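Gram-negative insecticidal protein (Chromobacterium piscinae, PDB 6FBM) is an insecticidal toxin that, as a member of the MACPF family, probably acts by forming pores in target membranes. Local coordinates at residues E82-K87 with A103-D108; T120-R125 with T200-S205; G485-N490 with I498-G503; Y23-L28 with D298-F303; G11-V16 with I50-R55. All blocks are in the same frame, centred on the assembly; numbering follows the deposited sequence.

Contacts 1 and 2 are buried in the MACPF part and meet on strand 120-134: Tyr84 of contact 1 packs on Tyr121 and Ser123, while contact 2 uses Ser122 and Thr124 of the same strand. Contact 1 mixes an apolar leucine with charged and phenolic groups; contact 2 sets hydroxyls against an alanine methyl. Contact 4, partly buried, touches contact 1 through the probable bond from Ala103 N to Asn26 O, and pairs a turn with phenylalanines. Contact 5 is wholly aliphatic and lies close to a neighbouring subunit. Contact 3 stands apart in the C-terminal region, its centre about 72 Å from that of contact 5, partly exposed and sparse.

Contact 1. Residues E82-K87 with A103-D108; sequences EEYREK and ASLSVD
Helices 82-87 and 103-108 run at 113° to each other with their short axes 11.7 Å apart, and the CA atoms of Arg85 and Leu105 lie 8.3 Å from each other. Leu105 reaches the first helix with both branches. Its CD2 meets the edge of the Tyr84 ring, close to the ring plane, at 3.8 Å from CE2. The other branch lies against the Arg85 side chain, with Leu105 CD1 3.9 Å from Arg85 CD and 3.8 Å from Arg85 NE, the two side chains crossing near a right angle. Tyr84 has CG opposite the backbone N (chi1 170°), which carries the phenol out towards the second helix; its OH stops 3.5 Å from Asp108 OD2, with ring and carboxylate planes 89° apart. Both helices follow strand 64-78 and precede strand 120-134, the place where MACPF proteins carry a helical cluster that in pore-forming relatives unfolds into a membrane-spanning hairpin. Beyond the leucine, the guanidinium of Arg85 is held by several acceptors: NH1 forms a salt bridge of 2.9 Å to Glu82 OE2, using the syn lone pair of that oxygen, and also bonds to Gln309 O, while NH2 reaches Ser307 O and Ser102 OG. Glu82 OE2 has Lys99 as a second cationic partner.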
# COMPACT_ATOMS: atom_id res chain seq x y z
N GLU A 82 -27.07 -34.96 22.97
CA GLU A 82 -27.84 -34.04 23.81
C GLU A 82 -27.04 -33.58 25.02
O GLU A 82 -27.25 -32.47 25.52
CB GLU A 82 -29.15 -34.68 24.29
CG GLU A 82 -30.11 -35.13 23.19
CD GLU A 82 -30.36 -34.09 22.11
OE1 GLU A 82 -30.33 -34.46 20.90
OE2 GLU A 82 -30.60 -32.90 22.47
N GLU A 83 -26.15 -34.42 25.52
CA GLU A 83 -25.31 -34.04 26.64
C GLU A 83 -24.22 -33.08 26.14
O GLU A 83 -23.88 -32.11 26.82
CB GLU A 83 -24.72 -35.28 27.32
CG GLU A 83 -23.89 -34.98 28.57
CD GLU A 83 -23.21 -36.23 29.11
OE1 GLU A 83 -21.96 -36.36 28.92
OE2 GLU A 83 -23.93 -37.10 29.66
N TYR A 84 -23.69 -33.34 24.95
CA TYR A 84 -22.76 -32.42 24.31
C TYR A 84 -23.35 -31.01 24.20
O TYR A 84 -22.71 -30.03 24.57
CB TYR A 84 -22.36 -32.91 22.91
CG TYR A 84 -21.59 -31.90 22.12
CD1 TYR A 84 -20.21 -31.80 22.23
CD2 TYR A 84 -22.25 -31.03 21.26
CE1 TYR A 84 -19.51 -30.84 21.50
CE2 TYR A 84 -21.56 -30.08 20.52
CZ TYR A 84 -20.20 -29.99 20.64
OH TYR A 84 -19.54 -29.06 19.89
N ARG A 85 -24.57 -30.95 23.69
CA ARG A 85 -25.31 -29.70 23.58
C ARG A 85 -25.46 -28.98 24.90
O ARG A 85 -25.29 -27.77 24.96
CB ARG A 85 -26.71 -29.93 23.01
CG ARG A 85 -26.69 -30.42 21.58
CD ARG A 85 -28.08 -30.79 21.16
NE ARG A 85 -28.85 -29.61 20.83
CZ ARG A 85 -30.16 -29.58 20.58
NH1 ARG A 85 -30.90 -30.70 20.65
NH2 ARG A 85 -30.74 -28.43 20.27
N GLU A 86 -25.79 -29.72 25.97
CA GLU A 86 -25.90 -29.13 27.32
C GLU A 86 -24.58 -28.60 27.79
O GLU A 86 -24.52 -27.49 28.32
CB GLU A 86 -26.44 -30.13 28.35
CG GLU A 86 -27.97 -30.12 28.44
CD GLU A 86 -28.56 -31.40 29.01
OE1 GLU A 86 -27.80 -32.38 29.19
OE2 GLU A 86 -29.79 -31.44 29.27
N LYS A 87 -23.53 -29.40 27.60
CA LYS A 87 -22.20 -29.03 28.07
C LYS A 87 -21.75 -27.74 27.39
O LYS A 87 -21.23 -26.85 28.04
CB LYS A 87 -21.19 -30.15 27.82
CG LYS A 87 -21.24 -31.31 28.79
CD LYS A 87 -20.52 -32.53 28.21
CE LYS A 87 -20.31 -33.63 29.23
NZ LYS A 87 -19.21 -33.30 30.16
N ALA A 103 -27.23 -23.97 16.10
CA ALA A 103 -26.68 -23.79 14.75
C ALA A 103 -25.19 -24.17 14.65
O ALA A 103 -24.72 -24.51 13.57
CB ALA A 103 -26.90 -22.36 14.27
N SER A 104 -24.46 -24.16 15.76
CA SER A 104 -23.05 -24.58 15.75
C SER A 104 -22.87 -26.07 15.49
O SER A 104 -21.84 -26.47 14.94
CB SER A 104 -22.38 -24.22 17.07
OG SER A 104 -22.97 -24.98 18.11
N LEU A 105 -23.86 -26.88 15.85
CA LEU A 105 -23.82 -28.32 15.58
C LEU A 105 -23.48 -28.67 14.14
O LEU A 105 -22.62 -29.51 13.90
CB LEU A 105 -25.13 -29.00 15.95
CG LEU A 105 -25.45 -29.06 17.43
CD1 LEU A 105 -26.87 -29.57 17.61
CD2 LEU A 105 -24.48 -29.95 18.17
N SER A 106 -24.16 -28.05 13.19
CA SER A 106 -23.90 -28.33 11.77
C SER A 106 -22.67 -27.62 11.25
O SER A 106 -22.14 -27.99 10.22
CB SER A 106 -25.12 -28.04 10.90
OG SER A 106 -26.07 -29.05 11.14
N VAL A 107 -22.23 -26.59 11.94
CA VAL A 107 -20.92 -26.00 11.71
C VAL A 107 -19.85 -27.02 12.12
O VAL A 107 -18.92 -27.28 11.36
CB VAL A 107 -20.75 -24.63 12.42
CG1 VAL A 107 -19.27 -24.17 12.41
CG2 VAL A 107 -21.66 -23.61 11.75
N ASP A 108 -20.01 -27.62 13.30
CA ASP A 108 -19.00 -28.51 13.88
C ASP A 108 -19.02 -29.96 13.40
O ASP A 108 -17.97 -30.61 13.40
CB ASP A 108 -19.13 -28.52 15.41
CG ASP A 108 -18.80 -27.18 16.04
OD1 ASP A 108 -18.03 -26.37 15.44
OD2 ASP A 108 -19.32 -26.93 17.15

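Contact 2. Residues T120-R125 with T200-S205; sequences TYSSTR and TTAEMS
Ala202 and Thr124 make the closest approach between strand 120-125 and helix 200-205: the methyl CB of Ala202 sits 3.8 Å from Thr124 OG1. The same methyl lies 4.4 Å from Ser122 OG, so one alanine meets the hydroxyls of Ser122 and Thr124, alternate residues whose CB bonds both point to the helix. The methyl thus lies between helix and strand, whose short axes are 9.1 Å apart at 42°, with the CA atoms of Thr124 and Glu203 separated by 6.7 Å. Thr124 holds OG1 beside its own backbone N (chi1 -67°), and it is this branch, rather than CG2, that both meets the alanine and bonds to Gln75. Glu203 contributes little, because its end leads away from the strand to a salt bridge with Lys207.

In the next shell the hydroxyls are already engaged within the sheet, Thr124 OG1 with Gln75 NE2 and Ser122 OG with Ala185 O. On the other face of the strand Ser123 points away from the helix; Ser123 OG accepts from Arg125 NH1 over 3.1 Å, a nearly straight bond (160°) in the guanidinium plane, and Arg125 NH1 also pairs with Asp76. In sequence, helix 198-209 falls between strands 179-187 and 232-239, where MACPF relatives have their second helical cluster. A polar link from this helix to the sheet does exist nearby, between Ser205 OG and Tyr183 OH, but no hydrogen bond joins 120-125 to 200-205, and these two segments meet by van der Waals contact alone.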
# COMPACT_ATOMS: atom_id res chain seq x y z
N THR A 120 -18.62 -40.10 19.23
CA THR A 120 -18.25 -39.18 20.29
C THR A 120 -18.08 -37.79 19.67
O THR A 120 -17.36 -37.63 18.66
CB THR A 120 -16.99 -39.63 21.01
OG1 THR A 120 -17.21 -40.95 21.57
CG2 THR A 120 -16.64 -38.65 22.14
N TYR A 121 -18.73 -36.82 20.30
CA TYR A 121 -18.75 -35.46 19.85
C TYR A 121 -17.80 -34.68 20.74
O TYR A 121 -17.97 -34.68 21.97
CB TYR A 121 -20.18 -34.91 19.96
CG TYR A 121 -21.18 -35.76 19.21
CD1 TYR A 121 -21.31 -35.66 17.84
CD2 TYR A 121 -21.97 -36.69 19.88
CE1 TYR A 121 -22.21 -36.45 17.15
CE2 TYR A 121 -22.87 -37.49 19.20
CZ TYR A 121 -22.98 -37.36 17.83
OH TYR A 121 -23.87 -38.16 17.13
N SER A 122 -16.78 -34.05 20.14
CA SER A 122 -15.87 -33.21 20.91
C SER A 122 -15.75 -31.85 20.27
O SER A 122 -15.64 -31.72 19.04
CB SER A 122 -14.49 -33.86 21.03
OG SER A 122 -13.93 -34.13 19.74
N SER A 123 -15.75 -30.82 21.11
CA SER A 123 -15.35 -29.47 20.71
C SER A 123 -14.15 -29.11 21.54
O SER A 123 -14.26 -28.99 22.77
CB SER A 123 -16.49 -28.49 20.94
OG SER A 123 -16.04 -27.14 20.87
N THR A 124 -13.00 -28.94 20.90
CA THR A 124 -11.81 -28.52 21.58
C THR A 124 -11.54 -27.09 21.13
O THR A 124 -11.19 -26.88 19.97
CB THR A 124 -10.67 -29.47 21.25
OG1 THR A 124 -10.95 -30.76 21.81
CG2 THR A 124 -9.37 -28.97 21.82
N ARG A 125 -11.71 -26.14 22.05
CA ARG A 125 -11.65 -24.71 21.74
C ARG A 125 -10.49 -24.04 22.45
O ARG A 125 -10.28 -24.21 23.65
CB ARG A 125 -12.94 -23.99 22.13
CG ARG A 125 -14.21 -24.67 21.64
CD ARG A 125 -15.45 -23.76 21.71
NE ARG A 125 -15.84 -23.47 23.08
CZ ARG A 125 -16.48 -24.34 23.88
NH1 ARG A 125 -16.83 -25.58 23.45
NH2 ARG A 125 -16.75 -23.97 25.12
N THR A 200 -8.35 -36.22 25.86
CA THR A 200 -6.90 -36.02 25.87
C THR A 200 -6.30 -36.22 24.48
O THR A 200 -5.49 -35.43 24.03
CB THR A 200 -6.22 -36.95 26.93
OG1 THR A 200 -6.56 -36.51 28.24
CG2 THR A 200 -4.68 -36.95 26.79
N THR A 201 -6.72 -37.27 23.78
CA THR A 201 -6.28 -37.50 22.38
C THR A 201 -6.66 -36.33 21.47
O THR A 201 -5.88 -35.93 20.61
CB THR A 201 -6.86 -38.81 21.84
OG1 THR A 201 -6.62 -39.85 22.79
CG2 THR A 201 -6.21 -39.19 20.52
N ALA A 202 -7.85 -35.79 21.68
CA ALA A 202 -8.32 -34.66 20.91
C ALA A 202 -7.48 -33.44 21.18
O ALA A 202 -7.05 -32.75 20.26
CB ALA A 202 -9.78 -34.38 21.22
N GLU A 203 -7.24 -33.19 22.47
CA GLU A 203 -6.33 -32.13 22.94
C GLU A 203 -4.96 -32.23 22.28
O GLU A 203 -4.47 -31.27 21.72
CB GLU A 203 -6.21 -32.18 24.48
CG GLU A 203 -5.10 -31.34 25.13
CD GLU A 203 -5.04 -31.45 26.64
OE1 GLU A 203 -5.64 -32.38 27.21
OE2 GLU A 203 -4.40 -30.59 27.28
N MET A 204 -4.35 -33.41 22.34
CA MET A 204 -3.02 -33.61 21.76
C MET A 204 -3.04 -33.45 20.27
O MET A 204 -2.11 -32.88 19.70
CB MET A 204 -2.46 -34.99 22.16
CG MET A 204 -2.24 -35.16 23.68
SD MET A 204 -1.38 -33.76 24.47
CE MET A 204 -2.08 -33.78 26.11
N SER A 205 -4.08 -33.94 19.60
CA SER A 205 -4.15 -33.79 18.15
C SER A 205 -4.19 -32.31 17.79
O SER A 205 -3.42 -31.85 16.93
CB SER A 205 -5.35 -34.53 17.58
OG SER A 205 -5.36 -34.43 16.17

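Contact 3. Residues G485-N490 with I498-G503; sequences GVPNYN and IERLRG
Arg500 lies beside Pro487, and Leu501 beside Gly485, so that segment 498-503 reaches 485-490 at two places. The bond from CA to CB of Arg500 points towards segment 485-490, and its CG lies opposite the backbone N (chi1 172°); bends at the next two torsions then lay the guanidinium obliquely by the proline ring, where Arg500 NH1 lies 4.3 Å from Pro487 CG. Leu501 leaves the backbone to one side of the other segment, but its end comes nearer, CD2 to 4.4 Å from Gly485 O, and its side chain also touches Leu451 of strand 450-457. Each segment keeps its shape from within. Asn488 OD1 accepts from Asn490 N at 2.9 Å, an Asx turn just after edge strand 484-486, and the amide nitrogens of both asparagines bond to Asp497. Within 498-503, Glu499 OE2 meets Arg502 NE at 2.9 Å in a salt bridge. The site lies in the C-terminal Vps62-like region, probably the beta-tripod part of the toxin, where helix 495-500 returns beside a three-stranded antiparallel sheet. Since no hydrogen bond or salt bridge joins the segments, their touch is a light van der Waals one, its Arg500 side at the surface and its Leu501 side buried.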
# COMPACT_ATOMS: atom_id res chain seq x y z
N GLY A 485 -22.20 -72.76 26.10
CA GLY A 485 -21.84 -73.86 26.98
C GLY A 485 -21.83 -73.49 28.46
O GLY A 485 -21.27 -72.46 28.87
N VAL A 486 -22.44 -74.34 29.27
CA VAL A 486 -22.31 -74.32 30.72
C VAL A 486 -21.51 -75.56 31.09
O VAL A 486 -21.83 -76.64 30.62
CB VAL A 486 -23.71 -74.38 31.38
CG1 VAL A 486 -23.61 -74.28 32.88
CG2 VAL A 486 -24.60 -73.24 30.88
N PRO A 487 -20.47 -75.43 31.94
CA PRO A 487 -19.56 -76.59 32.20
C PRO A 487 -20.10 -77.66 33.20
O PRO A 487 -19.34 -78.25 33.96
CB PRO A 487 -18.30 -75.91 32.73
CG PRO A 487 -18.81 -74.72 33.44
CD PRO A 487 -20.03 -74.23 32.69
N ASN A 488 -21.40 -77.94 33.14
CA ASN A 488 -22.07 -78.86 34.06
C ASN A 488 -23.45 -79.23 33.49
O ASN A 488 -23.90 -78.65 32.50
CB ASN A 488 -22.21 -78.22 35.44
CG ASN A 488 -23.08 -76.96 35.42
OD1 ASN A 488 -24.22 -76.97 34.93
ND2 ASN A 488 -22.52 -75.85 35.92
N TYR A 489 -24.12 -80.16 34.17
CA TYR A 489 -25.41 -80.68 33.72
C TYR A 489 -26.59 -80.09 34.48
O TYR A 489 -27.65 -80.71 34.52
CB TYR A 489 -25.44 -82.21 33.83
CG TYR A 489 -24.36 -82.94 33.07
CD1 TYR A 489 -24.14 -82.69 31.74
CD2 TYR A 489 -23.57 -83.91 33.69
CE1 TYR A 489 -23.13 -83.37 31.02
CE2 TYR A 489 -22.56 -84.59 33.00
CZ TYR A 489 -22.36 -84.31 31.65
OH TYR A 489 -21.39 -84.97 30.94
N ASN A 490 -26.43 -78.90 35.04
CA ASN A 490 -27.53 -78.26 35.76
C ASN A 490 -28.70 -78.01 34.80
O ASN A 490 -28.48 -77.53 33.69
CB ASN A 490 -27.09 -76.93 36.41
CG ASN A 490 -25.94 -77.08 37.37
OD1 ASN A 490 -25.54 -78.17 37.72
ND2 ASN A 490 -25.36 -75.96 37.76
N ILE A 498 -25.28 -68.44 35.01
CA ILE A 498 -25.62 -67.18 34.31
C ILE A 498 -24.60 -66.06 34.59
O ILE A 498 -24.24 -65.30 33.69
CB ILE A 498 -27.05 -66.71 34.65
CG1 ILE A 498 -28.08 -67.70 34.07
CG2 ILE A 498 -27.34 -65.32 34.09
CD1 ILE A 498 -29.42 -67.69 34.79
N GLU A 499 -24.14 -65.97 35.84
CA GLU A 499 -23.10 -65.01 36.23
C GLU A 499 -21.78 -65.23 35.51
O GLU A 499 -21.11 -64.27 35.13
CB GLU A 499 -22.83 -65.04 37.75
CG GLU A 499 -23.40 -63.86 38.50
CD GLU A 499 -22.77 -62.55 38.07
OE1 GLU A 499 -21.52 -62.42 38.13
OE2 GLU A 499 -23.54 -61.67 37.65
N ARG A 500 -21.42 -66.50 35.33
CA ARG A 500 -20.18 -66.86 34.64
C ARG A 500 -20.12 -66.27 33.23
O ARG A 500 -19.04 -65.90 32.77
CB ARG A 500 -20.04 -68.40 34.62
CG ARG A 500 -18.89 -68.96 33.77
CD ARG A 500 -17.51 -68.45 34.20
NE ARG A 500 -16.96 -69.26 35.30
CZ ARG A 500 -16.48 -70.50 35.17
NH1 ARG A 500 -16.46 -71.12 33.99
NH2 ARG A 500 -16.01 -71.15 36.23
N LEU A 501 -21.28 -66.14 32.58
CA LEU A 501 -21.38 -65.58 31.23
C LEU A 501 -21.22 -64.06 31.16
O LEU A 501 -21.01 -63.52 30.09
CB LEU A 501 -22.74 -65.96 30.60
CG LEU A 501 -23.10 -67.43 30.43
CD1 LEU A 501 -24.40 -67.60 29.68
CD2 LEU A 501 -21.96 -68.21 29.75
N ARG A 502 -21.37 -63.37 32.29
CA ARG A 502 -21.39 -61.89 32.32
C ARG A 502 -20.01 -61.33 32.00
O ARG A 502 -19.02 -61.77 32.55
CB ARG A 502 -21.91 -61.38 33.65
CG ARG A 502 -22.53 -59.97 33.56
CD ARG A 502 -23.07 -59.47 34.92
NE ARG A 502 -22.15 -59.69 36.06
CZ ARG A 502 -21.34 -58.80 36.65
NH1 ARG A 502 -21.33 -57.52 36.28
NH2 ARG A 502 -20.56 -59.20 37.64
N GLY A 503 -19.96 -60.38 31.07
CA GLY A 503 -18.70 -59.83 30.57
C GLY A 503 -18.10 -60.54 29.38
O GLY A 503 -17.19 -60.02 28.76

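Contact 4. Residues Y23-L28 with D298-F303; sequences YDVNGL and DAFPEF
A type I beta turn from Asp24 to Gly27 carries Val25 and Asn26 at its two central positions and presents them to Phe300 and Phe303 on helix 300-304. The turn is closed by Gly27 N bonding to Asp24 O at 2.8 Å. Inside it, Asn26 N gives a second bond, 2.9 Å long, to Asp24 OD1, reaching it from above the carboxylate plane; this Asx turn fixes the corner from which both side chains project. Val25 sends CG2 to the rim of the Phe300 ring, near the ring plane and 4.3 Å from CZ. Asn26 takes the other phenylalanine: its ND2 lies 4.0 Å from Phe303 CE2, obliquely placed, and amide and ring planes are only 16° apart as the two side chains slide past each other in opposite directions. Phe303 is brought within range because its CG stands opposite the backbone N (chi1 178°), extending the ring from the helix towards the turn. At the base of the loop Tyr23 OH donates to Leu28 O over 2.6 Å, from above the carbonyl plane, and also bonds to Ser31 N.

Around this, Phe300 makes edge-to-face contacts with Tyr98, Tyr170 and Trp284, and Phe303 touches Met161 of helix 160-167. The turn is joined by backbone bonds to Phe101 and to Ala103 of helix 102-108, while Tyr23 pairs with Tyr170 of strand 170-177.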
# COMPACT_ATOMS: atom_id res chain seq x y z
N TYR A 23 -28.61 -11.20 20.75
CA TYR A 23 -27.91 -12.40 20.33
C TYR A 23 -28.88 -13.52 20.08
O TYR A 23 -29.81 -13.72 20.86
CB TYR A 23 -26.92 -12.84 21.37
CG TYR A 23 -25.89 -13.76 20.83
CD1 TYR A 23 -24.76 -13.27 20.24
CD2 TYR A 23 -26.03 -15.14 20.91
CE1 TYR A 23 -23.78 -14.11 19.74
CE2 TYR A 23 -25.05 -15.99 20.41
CZ TYR A 23 -23.93 -15.47 19.83
OH TYR A 23 -22.93 -16.27 19.33
N ASP A 24 -28.64 -14.25 18.99
CA ASP A 24 -29.38 -15.44 18.71
C ASP A 24 -28.81 -16.58 19.55
O ASP A 24 -27.83 -17.22 19.18
CB ASP A 24 -29.32 -15.79 17.22
CG ASP A 24 -30.13 -17.03 16.89
OD1 ASP A 24 -30.71 -17.66 17.81
OD2 ASP A 24 -30.15 -17.37 15.68
N VAL A 25 -29.45 -16.85 20.68
CA VAL A 25 -28.99 -17.88 21.60
C VAL A 25 -29.09 -19.29 21.02
O VAL A 25 -28.51 -20.22 21.57
CB VAL A 25 -29.72 -17.82 22.95
CG1 VAL A 25 -29.47 -16.48 23.62
CG2 VAL A 25 -31.22 -18.09 22.80
N ASN A 26 -29.82 -19.42 19.92
CA ASN A 26 -29.90 -20.67 19.16
C ASN A 26 -28.96 -20.71 17.97
O ASN A 26 -29.05 -21.64 17.19
CB ASN A 26 -31.36 -20.93 18.73
CG ASN A 26 -32.28 -21.17 19.91
OD1 ASN A 26 -31.90 -21.85 20.85
ND2 ASN A 26 -33.46 -20.58 19.89
N GLY A 27 -28.05 -19.74 17.87
CA GLY A 27 -27.17 -19.60 16.70
C GLY A 27 -25.81 -20.23 16.92
O GLY A 27 -25.72 -21.37 17.38
N LEU A 28 -24.74 -19.51 16.60
CA LEU A 28 -23.39 -20.03 16.84
C LEU A 28 -22.94 -19.66 18.24
O LEU A 28 -23.51 -18.78 18.88
CB LEU A 28 -22.40 -19.49 15.81
CG LEU A 28 -22.75 -19.66 14.33
CD1 LEU A 28 -21.62 -19.05 13.52
CD2 LEU A 28 -23.01 -21.12 13.93
N ASP A 298 -41.59 -15.62 31.18
CA ASP A 298 -42.48 -16.79 31.06
C ASP A 298 -42.60 -17.28 29.63
O ASP A 298 -42.84 -18.48 29.39
CB ASP A 298 -43.89 -16.49 31.56
CG ASP A 298 -43.97 -16.35 33.07
OD1 ASP A 298 -43.07 -16.85 33.76
OD2 ASP A 298 -44.95 -15.77 33.57
N ALA A 299 -42.46 -16.36 28.68
CA ALA A 299 -42.57 -16.71 27.28
C ALA A 299 -41.30 -17.35 26.70
O ALA A 299 -41.31 -17.86 25.56
CB ALA A 299 -42.96 -15.48 26.50
N PHE A 300 -40.20 -17.35 27.47
CA PHE A 300 -38.94 -17.88 26.94
C PHE A 300 -39.01 -19.37 26.59
O PHE A 300 -38.53 -19.75 25.53
CB PHE A 300 -37.77 -17.55 27.86
CG PHE A 300 -36.43 -17.84 27.25
CD1 PHE A 300 -36.04 -17.22 26.07
CD2 PHE A 300 -35.53 -18.70 27.89
CE1 PHE A 300 -34.79 -17.47 25.52
CE2 PHE A 300 -34.29 -18.94 27.35
CZ PHE A 300 -33.91 -18.34 26.16
N PRO A 301 -39.63 -20.21 27.44
CA PRO A 301 -39.77 -21.62 27.05
C PRO A 301 -40.40 -21.85 25.69
O PRO A 301 -39.91 -22.72 24.95
CB PRO A 301 -40.64 -22.21 28.15
CG PRO A 301 -40.30 -21.40 29.36
CD PRO A 301 -39.94 -20.03 28.88
N GLU A 302 -41.45 -21.11 25.35
CA GLU A 302 -42.08 -21.31 24.03
C GLU A 302 -41.22 -20.75 22.91
O GLU A 302 -41.14 -21.38 21.85
CB GLU A 302 -43.56 -20.85 23.94
CG GLU A 302 -43.84 -19.35 24.05
CD GLU A 302 -45.08 -18.88 23.30
OE1 GLU A 302 -45.35 -19.39 22.19
OE2 GLU A 302 -45.74 -17.94 23.81
N PHE A 303 -40.54 -19.63 23.13
CA PHE A 303 -39.56 -19.15 22.15
C PHE A 303 -38.52 -20.24 21.82
O PHE A 303 -38.17 -20.42 20.66
CB PHE A 303 -38.84 -17.87 22.65
CG PHE A 303 -37.79 -17.36 21.71
CD1 PHE A 303 -38.13 -16.57 20.63
CD2 PHE A 303 -36.46 -17.70 21.89
CE1 PHE A 303 -37.16 -16.11 19.74
CE2 PHE A 303 -35.47 -17.26 21.01
CZ PHE A 303 -35.82 -16.43 19.95

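Contact 5. Residues G11-V16 with I50-R55; sequences GNLPGV and IEIEGR
Leu13 reaches across to Ile52 and Ile50 with one branch. Its CB leaves the backbone towards strand 50-52, and CG lies opposite the backbone N (chi1 180°), which, with chi2 near 75°, sets CD1 toward the isoleucines. Leu13 CG is still 5.1 Å from Ile52 CD1; the contact proper begins one atom further out, at CD1. That methyl meets Ile52 CD1 at 3.6 Å, the two side chains crossing at about a right angle, and comes within 4.4 Å of Ile50 CG2. Elsewhere the leucine rests on Val65, Tyr57, Trp131 and Ile133. Two turns frame this aliphatic patch. Leu13 opens a type II turn closed by the bond from Val16 N to Leu13 O (3.2 Å), while Ile52 begins the type I' turn of a beta hairpin with a two-residue loop (Glu53-Gly54) that joins strands 47-52 and 55-60. In that hairpin Ile52 and Arg55 exchange backbone bonds: Ile52 N to Arg55 O is 3.0 Å and Arg55 N to Ile52 O 3.1 Å. The loop 11-16 also pairs with the hairpin's second strand, through backbone bonding of Leu13 with Thr58. Gly54, at the hairpin tip, takes part in backbone hydrogen bonding with the second subunit, and Arg55 has a salt bridge to Asp268 of its own chain.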
# COMPACT_ATOMS: atom_id res chain seq x y z
N GLY A 11 -16.15 4.38 18.83
CA GLY A 11 -14.72 4.14 18.98
C GLY A 11 -14.22 2.99 18.13
O GLY A 11 -15.00 2.30 17.47
N ASN A 12 -12.92 2.76 18.17
CA ASN A 12 -12.28 1.83 17.26
C ASN A 12 -11.77 0.55 17.95
O ASN A 12 -11.07 -0.24 17.32
CB ASN A 12 -11.10 2.54 16.55
CG ASN A 12 -9.97 2.84 17.51
OD1 ASN A 12 -10.18 2.95 18.71
ND2 ASN A 12 -8.81 3.02 16.99
N LEU A 13 -12.10 0.34 19.23
CA LEU A 13 -11.63 -0.85 19.93
C LEU A 13 -12.41 -2.03 19.37
O LEU A 13 -13.62 -2.02 19.40
CB LEU A 13 -11.92 -0.77 21.43
CG LEU A 13 -11.47 -1.99 22.27
CD1 LEU A 13 -9.95 -2.01 22.48
CD2 LEU A 13 -12.26 -1.98 23.58
N PRO A 14 -11.69 -3.03 18.83
CA PRO A 14 -12.41 -4.19 18.32
C PRO A 14 -13.27 -4.87 19.40
O PRO A 14 -12.87 -4.98 20.57
CB PRO A 14 -11.28 -5.10 17.86
CG PRO A 14 -10.17 -4.20 17.48
CD PRO A 14 -10.24 -3.08 18.48
N GLY A 15 -14.47 -5.26 18.99
CA GLY A 15 -15.47 -5.81 19.88
C GLY A 15 -16.56 -4.84 20.25
O GLY A 15 -17.69 -5.27 20.54
N VAL A 16 -16.27 -3.54 20.24
CA VAL A 16 -17.22 -2.58 20.72
C VAL A 16 -18.57 -2.67 20.03
O VAL A 16 -19.59 -2.47 20.67
CB VAL A 16 -16.69 -1.13 20.62
CG1 VAL A 16 -17.78 -0.13 20.94
CG2 VAL A 16 -15.59 -0.90 21.64
N ILE A 50 -7.53 3.89 25.53
CA ILE A 50 -6.77 2.87 26.22
C ILE A 50 -5.61 2.45 25.32
O ILE A 50 -5.75 2.40 24.09
CB ILE A 50 -7.68 1.68 26.56
CG1 ILE A 50 -7.00 0.70 27.47
CG2 ILE A 50 -8.22 0.98 25.28
CD1 ILE A 50 -7.74 -0.62 27.62
N GLU A 51 -4.47 2.17 25.95
CA GLU A 51 -3.30 1.62 25.29
C GLU A 51 -3.25 0.10 25.47
O GLU A 51 -3.34 -0.42 26.58
CB GLU A 51 -2.04 2.26 25.83
CG GLU A 51 -0.85 2.23 24.85
CD GLU A 51 0.36 1.52 25.43
OE1 GLU A 51 1.42 2.20 25.49
OE2 GLU A 51 0.26 0.27 25.72
N ILE A 52 -3.15 -0.60 24.35
CA ILE A 52 -3.09 -2.03 24.30
C ILE A 52 -1.95 -2.40 23.35
O ILE A 52 -2.08 -2.24 22.14
CB ILE A 52 -4.40 -2.61 23.79
CG1 ILE A 52 -5.53 -2.32 24.78
CG2 ILE A 52 -4.30 -4.11 23.54
CD1 ILE A 52 -6.90 -2.73 24.33
N GLU A 53 -0.86 -2.89 23.91
CA GLU A 53 0.32 -3.29 23.15
C GLU A 53 0.76 -2.24 22.14
O GLU A 53 0.88 -2.52 20.96
CB GLU A 53 0.06 -4.60 22.40
CG GLU A 53 0.01 -5.84 23.30
CD GLU A 53 0.20 -7.11 22.50
OE1 GLU A 53 0.98 -7.09 21.52
OE2 GLU A 53 -0.43 -8.13 22.88
N GLY A 54 0.97 -1.03 22.63
CA GLY A 54 1.52 0.04 21.84
C GLY A 54 0.51 0.81 21.03
O GLY A 54 0.84 1.87 20.53
N ARG A 55 -0.71 0.31 20.90
CA ARG A 55 -1.71 0.99 20.09
C ARG A 55 -2.80 1.64 20.93
O ARG A 55 -3.14 1.16 21.98
CB ARG A 55 -2.36 0.01 19.13
CG ARG A 55 -1.40 -0.76 18.29
CD ARG A 55 -2.22 -1.71 17.45
NE ARG A 55 -1.42 -2.62 16.62
CZ ARG A 55 -1.93 -3.36 15.64
NH1 ARG A 55 -3.23 -3.32 15.32
NH2 ARG A 55 -1.14 -4.18 14.97